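Local coordinates for protein putative polysaccharide deacetylase (Bdellovibrio bacteriovorus HD100, PDB 5JP6) that probably removes acetyl groups from peptidoglycan as a zinc-dependent carbohydrate esterase of family 4, at residues A[222-230]-A[257-265]. The protein carries 1 engineered substitution. Sequence-based numbering, arbitrary orientation.
Sequences HVIGSHSIT and EVRGGHQAV. With ZN (zinc ion), chain B.
Where S226 meets G261, with CA atoms 5.4 Å apart, helix 257-265 packs on strand 223-227; the two axes approach to 7.2 Å and run roughly antiparallel, at 147°. With no side chain on G261, S226 settles against the helix backbone, S226 CB lying 3.6 Å from G261 C. A chi1 of 74° tucks S226 OG in between the two backbone branches and turns it to the edge of the H262 ring, where it lies in plane and hydrogen-bonds H262 ND1 at 2.7 Å. A water extends this link, bonding to the same OG and donating to V258 O at 2.8 Å. Strand 223-227, helix 251-269 and the parallel neighbouring strand 275-277 form a beta-alpha-beta crossover of the NodB-type deacetylase fold of CE4 enzymes. On the strand, H227 points away from the helix and binds zinc through NE2 at 2.1 Å, together with D177 and Y280, while R277 O accepts a bond from its ND1. Apolar packing continues at V265, whose CG1 meets I224 CG2 at 3.9 Å; separately, V265 CG2 comes to 3.8 Å from G225 O. Beyond the strand, S228 CB rests near E257 O, and poorly ordered T230 donates a weak OG1 bond to E257 OE2.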
ATOM      1  N   HIS A 222       0.422   5.462 -14.862  1.00 20.49           N
ATOM      2  CA  HIS A 222       1.058   4.408 -14.099  1.00 19.18           C
ATOM      3  C   HIS A 222       0.582   3.027 -14.558  1.00 19.85           C
ATOM      4  O   HIS A 222      -0.463   2.881 -15.194  1.00 20.67           O
ATOM      5  CB  HIS A 222       0.777   4.615 -12.618  1.00 18.59           C
ATOM      6  CG  HIS A 222       1.211   5.949 -12.119  1.00 18.11           C
ATOM      7  ND1 HIS A 222       2.526   6.338 -12.061  1.00 20.08           N
ATOM      8  CD2 HIS A 222       0.481   7.003 -11.698  1.00 19.89           C
ATOM      9  CE1 HIS A 222       2.590   7.578 -11.600  1.00 20.62           C
ATOM     10  NE2 HIS A 222       1.359   7.994 -11.360  1.00 20.31           N
ATOM     11  N   VAL A 223       1.376   2.031 -14.221  1.00 17.83           N
ATOM     12  CA  VAL A 223       1.003   0.624 -14.407  1.00 18.00           C
ATOM     13  C   VAL A 223       0.104   0.218 -13.247  1.00 18.00           C
ATOM     14  O   VAL A 223       0.363   0.568 -12.094  1.00 18.39           O
ATOM     15  CB  VAL A 223       2.242  -0.279 -14.576  1.00 18.98           C
ATOM     16  CG1 VAL A 223       1.896  -1.722 -14.306  1.00 20.20           C
ATOM     17  CG2 VAL A 223       2.826  -0.078 -15.954  1.00 19.21           C
ATOM     18  N   ILE A 224      -0.971  -0.503 -13.558  1.00 17.74           N
ATOM     19  CA  ILE A 224      -1.909  -0.985 -12.557  1.00 17.15           C
ATOM     20  C   ILE A 224      -2.212  -2.462 -12.774  1.00 17.59           C
ATOM     21  O   ILE A 224      -2.830  -2.824 -13.759  1.00 18.74           O
ATOM     22  CB  ILE A 224      -3.208  -0.185 -12.536  1.00 18.26           C
ATOM     23  CG1 ILE A 224      -2.938   1.312 -12.470  1.00 19.36           C
ATOM     24  CG2 ILE A 224      -4.096  -0.644 -11.371  1.00 18.86           C
ATOM     25  CD1 ILE A 224      -4.209   2.140 -12.616  1.00 19.93           C
ATOM     26  N   GLY A 225      -1.744  -3.278 -11.819  1.00 17.16           N
ATOM     27  CA  GLY A 225      -2.098  -4.679 -11.715  1.00 17.08           C
ATOM     28  C   GLY A 225      -2.803  -4.933 -10.408  1.00 17.41           C
ATOM     29  O   GLY A 225      -3.502  -4.068  -9.885  1.00 19.08           O
ATOM     30  N   SER A 226      -2.610  -6.124  -9.850  1.00 18.86           N
ATOM     31  CA  SER A 226      -3.326  -6.490  -8.630  1.00 19.38           C
ATOM     32  C   SER A 226      -2.465  -7.238  -7.615  1.00 19.45           C
ATOM     33  O   SER A 226      -1.431  -7.755  -7.958  1.00 17.99           O
ATOM     34  CB  SER A 226      -4.614  -7.242  -8.987  1.00 22.29           C
ATOM     35  OG  SER A 226      -4.361  -8.556  -9.419  1.00 23.01           O
ATOM     36  N   HIS A 227      -2.928  -7.209  -6.355  1.00 25.92           N
ATOM     37  CA  HIS A 227      -2.299  -7.862  -5.217  1.00 22.11           C
ATOM     38  C   HIS A 227      -3.436  -8.565  -4.496  1.00 22.87           C
ATOM     39  O   HIS A 227      -4.387  -7.924  -4.086  1.00 29.23           O
ATOM     40  CB  HIS A 227      -1.595  -6.886  -4.280  1.00 21.61           C
ATOM     41  CG  HIS A 227      -0.960  -7.494  -3.084  1.00 24.84           C
ATOM     42  ND1 HIS A 227      -0.121  -8.570  -3.149  1.00 33.36           N
ATOM     43  CD2 HIS A 227      -0.978  -7.115  -1.765  1.00 21.17           C
ATOM     44  CE1 HIS A 227       0.293  -8.884  -1.925  1.00 30.75           C
ATOM     45  NE2 HIS A 227      -0.213  -8.033  -1.078  1.00 28.92           N
ATOM     46  N   SER A 228      -3.333  -9.878  -4.339  1.00 28.97           N
ATOM     47  CA  SER A 228      -4.328 -10.627  -3.541  1.00 34.31           C
ATOM     48  C   SER A 228      -3.907 -10.667  -2.089  1.00 42.80           C
ATOM     49  O   SER A 228      -2.734 -10.452  -1.750  1.00 43.43           O
ATOM     50  CB  SER A 228      -4.571 -12.000  -4.125  1.00 40.82           C
ATOM     51  OG  SER A 228      -3.411 -12.779  -4.038  1.00 39.18           O
ATOM     52  N   ILE A 229      -4.855 -10.961  -1.214  1.00 55.20           N
ATOM     53  CA  ILE A 229      -4.669 -10.572   0.184  1.00 59.09           C
ATOM     54  C   ILE A 229      -4.667 -11.647   1.286  1.00 54.73           C
ATOM     55  O   ILE A 229      -4.139 -11.390   2.372  1.00 53.58           O
ATOM     56  CB  ILE A 229      -5.652  -9.429   0.534  1.00 60.87           C
ATOM     57  CG1 ILE A 229      -4.969  -8.457   1.514  1.00 61.65           C
ATOM     58  CG2 ILE A 229      -7.022  -9.980   0.943  1.00 60.08           C
ATOM     59  CD1 ILE A 229      -3.694  -7.828   0.953  1.00 57.27           C
ATOM     60  N   THR A 230      -5.207 -12.832   1.026  1.00 65.24           N
ATOM     61  CA  THR A 230      -5.261 -13.895   2.059  1.00 70.53           C
ATOM     62  C   THR A 230      -3.944 -14.662   2.211  1.00 63.98           C
ATOM     63  O   THR A 230      -3.091 -14.641   1.328  1.00 78.49           O
ATOM     64  CB  THR A 230      -6.378 -14.924   1.774  1.00 75.06           C
ATOM     65  OG1 THR A 230      -7.542 -14.249   1.294  1.00 77.16           O
ATOM     66  CG2 THR A 230      -6.736 -15.729   3.057  1.00 80.33           C
ATOM     67  N   GLU A 257      -8.867 -15.707  -5.951  1.00 24.01           N
ATOM     68  CA  GLU A 257      -8.351 -14.478  -5.318  1.00 26.46           C
ATOM     69  C   GLU A 257      -7.467 -13.718  -6.345  1.00 26.16           C
ATOM     70  O   GLU A 257      -7.529 -12.487  -6.470  1.00 27.75           O
ATOM     71  CB  GLU A 257      -7.559 -14.774  -4.024  1.00 27.14           C
ATOM     72  CG  GLU A 257      -8.473 -15.116  -2.873  1.00 33.81           C
ATOM     73  CD  GLU A 257      -9.029 -13.899  -2.181  1.00 45.40           C
ATOM     74  OE1 GLU A 257      -8.919 -12.751  -2.713  1.00 47.43           O
ATOM     75  OE2 GLU A 257      -9.555 -14.072  -1.079  1.00 54.09           O
ATOM     76  N   VAL A 258      -6.642 -14.456  -7.090  1.00 23.74           N
ATOM     77  CA  VAL A 258      -5.824 -13.834  -8.126  1.00 23.58           C
ATOM     78  C   VAL A 258      -6.702 -13.145  -9.172  1.00 24.78           C
ATOM     79  O   VAL A 258      -6.471 -11.979  -9.507  1.00 25.08           O
ATOM     80  CB  VAL A 258      -4.894 -14.856  -8.807  1.00 23.11           C
ATOM     81  CG1 VAL A 258      -4.142 -14.232  -9.969  1.00 24.14           C
ATOM     82  CG2 VAL A 258      -3.882 -15.440  -7.797  1.00 25.28           C
ATOM     83  N   ARG A 259      -7.706 -13.859  -9.676  1.00 23.02           N
ATOM     84  CA  ARG A 259      -8.663 -13.310 -10.660  0.50 24.72           C
ATOM     85  C   ARG A 259      -9.436 -12.138 -10.145  1.00 26.84           C
ATOM     86  O   ARG A 259      -9.674 -11.165 -10.849  1.00 26.48           O
ATOM     87  CB  ARG A 259      -9.717 -14.333 -11.017  0.50 23.89           C
ATOM     88  CG  ARG A 259      -9.224 -15.402 -11.939  0.50 22.84           C
ATOM     89  CD  ARG A 259     -10.357 -16.084 -12.661  0.50 21.57           C
ATOM     90  NE  ARG A 259      -9.826 -16.777 -13.816  0.50 23.52           N
ATOM     91  CZ  ARG A 259      -9.190 -17.951 -13.738  0.50 22.05           C
ATOM     92  NH1 ARG A 259      -9.051 -18.502 -12.542  0.50 26.84           N
ATOM     93  NH2 ARG A 259      -8.691 -18.555 -14.834  0.50 32.59           N
ATOM     94  N   GLY A 260      -9.875 -12.226  -8.885  1.00 26.39           N
ATOM     95  CA  GLY A 260     -10.788 -11.209  -8.373  1.00 25.32           C
ATOM     96  C   GLY A 260     -10.248  -9.794  -8.330  1.00 24.51           C
ATOM     97  O   GLY A 260     -10.969  -8.837  -8.663  1.00 25.49           O
ATOM     98  N   GLY A 261      -8.996  -9.616  -7.917  1.00 26.61           N
ATOM     99  CA  GLY A 261      -8.398  -8.270  -7.893  1.00 26.61           C
ATOM    100  C   GLY A 261      -8.198  -7.730  -9.326  1.00 23.72           C
ATOM    101  O   GLY A 261      -8.438  -6.572  -9.618  1.00 22.34           O
ATOM    102  N   HIS A 262      -7.770  -8.613 -10.221  1.00 21.49           N
ATOM    103  CA  HIS A 262      -7.611  -8.262 -11.611  1.00 21.01           C
ATOM    104  C   HIS A 262      -8.949  -7.850 -12.227  1.00 19.45           C
ATOM    105  O   HIS A 262      -9.040  -6.833 -12.915  1.00 20.20           O
ATOM    106  CB  HIS A 262      -7.005  -9.409 -12.384  1.00 22.14           C
ATOM    107  CG  HIS A 262      -5.634  -9.124 -12.894  1.00 20.88           C
ATOM    108  ND1 HIS A 262      -4.600  -8.728 -12.078  1.00 21.24           N
ATOM    109  CD2 HIS A 262      -5.127  -9.148 -14.149  1.00 24.28           C
ATOM    110  CE1 HIS A 262      -3.517  -8.536 -12.802  1.00 23.33           C
ATOM    111  NE2 HIS A 262      -3.808  -8.779 -14.058  1.00 23.63           N
ATOM    112  N   GLN A 263      -9.981  -8.630 -11.930  1.00 19.83           N
ATOM    113  CA  GLN A 263     -11.307  -8.308 -12.409  1.00 19.62           C
ATOM    114  C   GLN A 263     -11.788  -6.940 -11.881  1.00 19.94           C
ATOM    115  O   GLN A 263     -12.429  -6.190 -12.611  1.00 20.96           O
ATOM    116  CB  GLN A 263     -12.286  -9.408 -12.022  1.00 21.88           C
ATOM    117  CG  GLN A 263     -13.635  -9.242 -12.654  1.00 22.14           C
ATOM    118  CD  GLN A 263     -13.661  -9.626 -14.136  1.00 22.18           C
ATOM    119  OE1 GLN A 263     -13.203 -10.689 -14.525  1.00 23.86           O
ATOM    120  NE2 GLN A 263     -14.227  -8.753 -14.962  1.00 24.47           N
ATOM    121  N   ALA A 264     -11.505  -6.649 -10.608  1.00 19.91           N
ATOM    122  CA  ALA A 264     -11.967  -5.382 -10.018  1.00 21.60           C
ATOM    123  C   ALA A 264     -11.352  -4.207 -10.782  1.00 19.91           C
ATOM    124  O   ALA A 264     -12.027  -3.222 -11.080  1.00 21.30           O
ATOM    125  CB  ALA A 264     -11.640  -5.300  -8.551  1.00 23.07           C
ATOM    126  N   VAL A 265     -10.044  -4.298 -11.060  1.00 19.44           N
ATOM    127  CA  VAL A 265      -9.380  -3.229 -11.804  1.00 19.74           C
ATOM    128  C   VAL A 265      -9.998  -3.084 -13.202  1.00 18.78           C
ATOM    129  O   VAL A 265     -10.320  -1.977 -13.654  1.00 19.98           O
ATOM    130  CB  VAL A 265      -7.867  -3.462 -11.899  1.00 18.65           C
ATOM    131  CG1 VAL A 265      -7.219  -2.458 -12.837  1.00 19.18           C
ATOM    132  CG2 VAL A 265      -7.211  -3.413 -10.510  1.00 19.65           C
TER
HETATM  133 ZN    ZN B 401      -0.136  -6.512   0.307  0.50 37.29          ZN
HETATM  134  O   HOH W   1      -5.707 -10.095  -7.595  1.00 28.81           O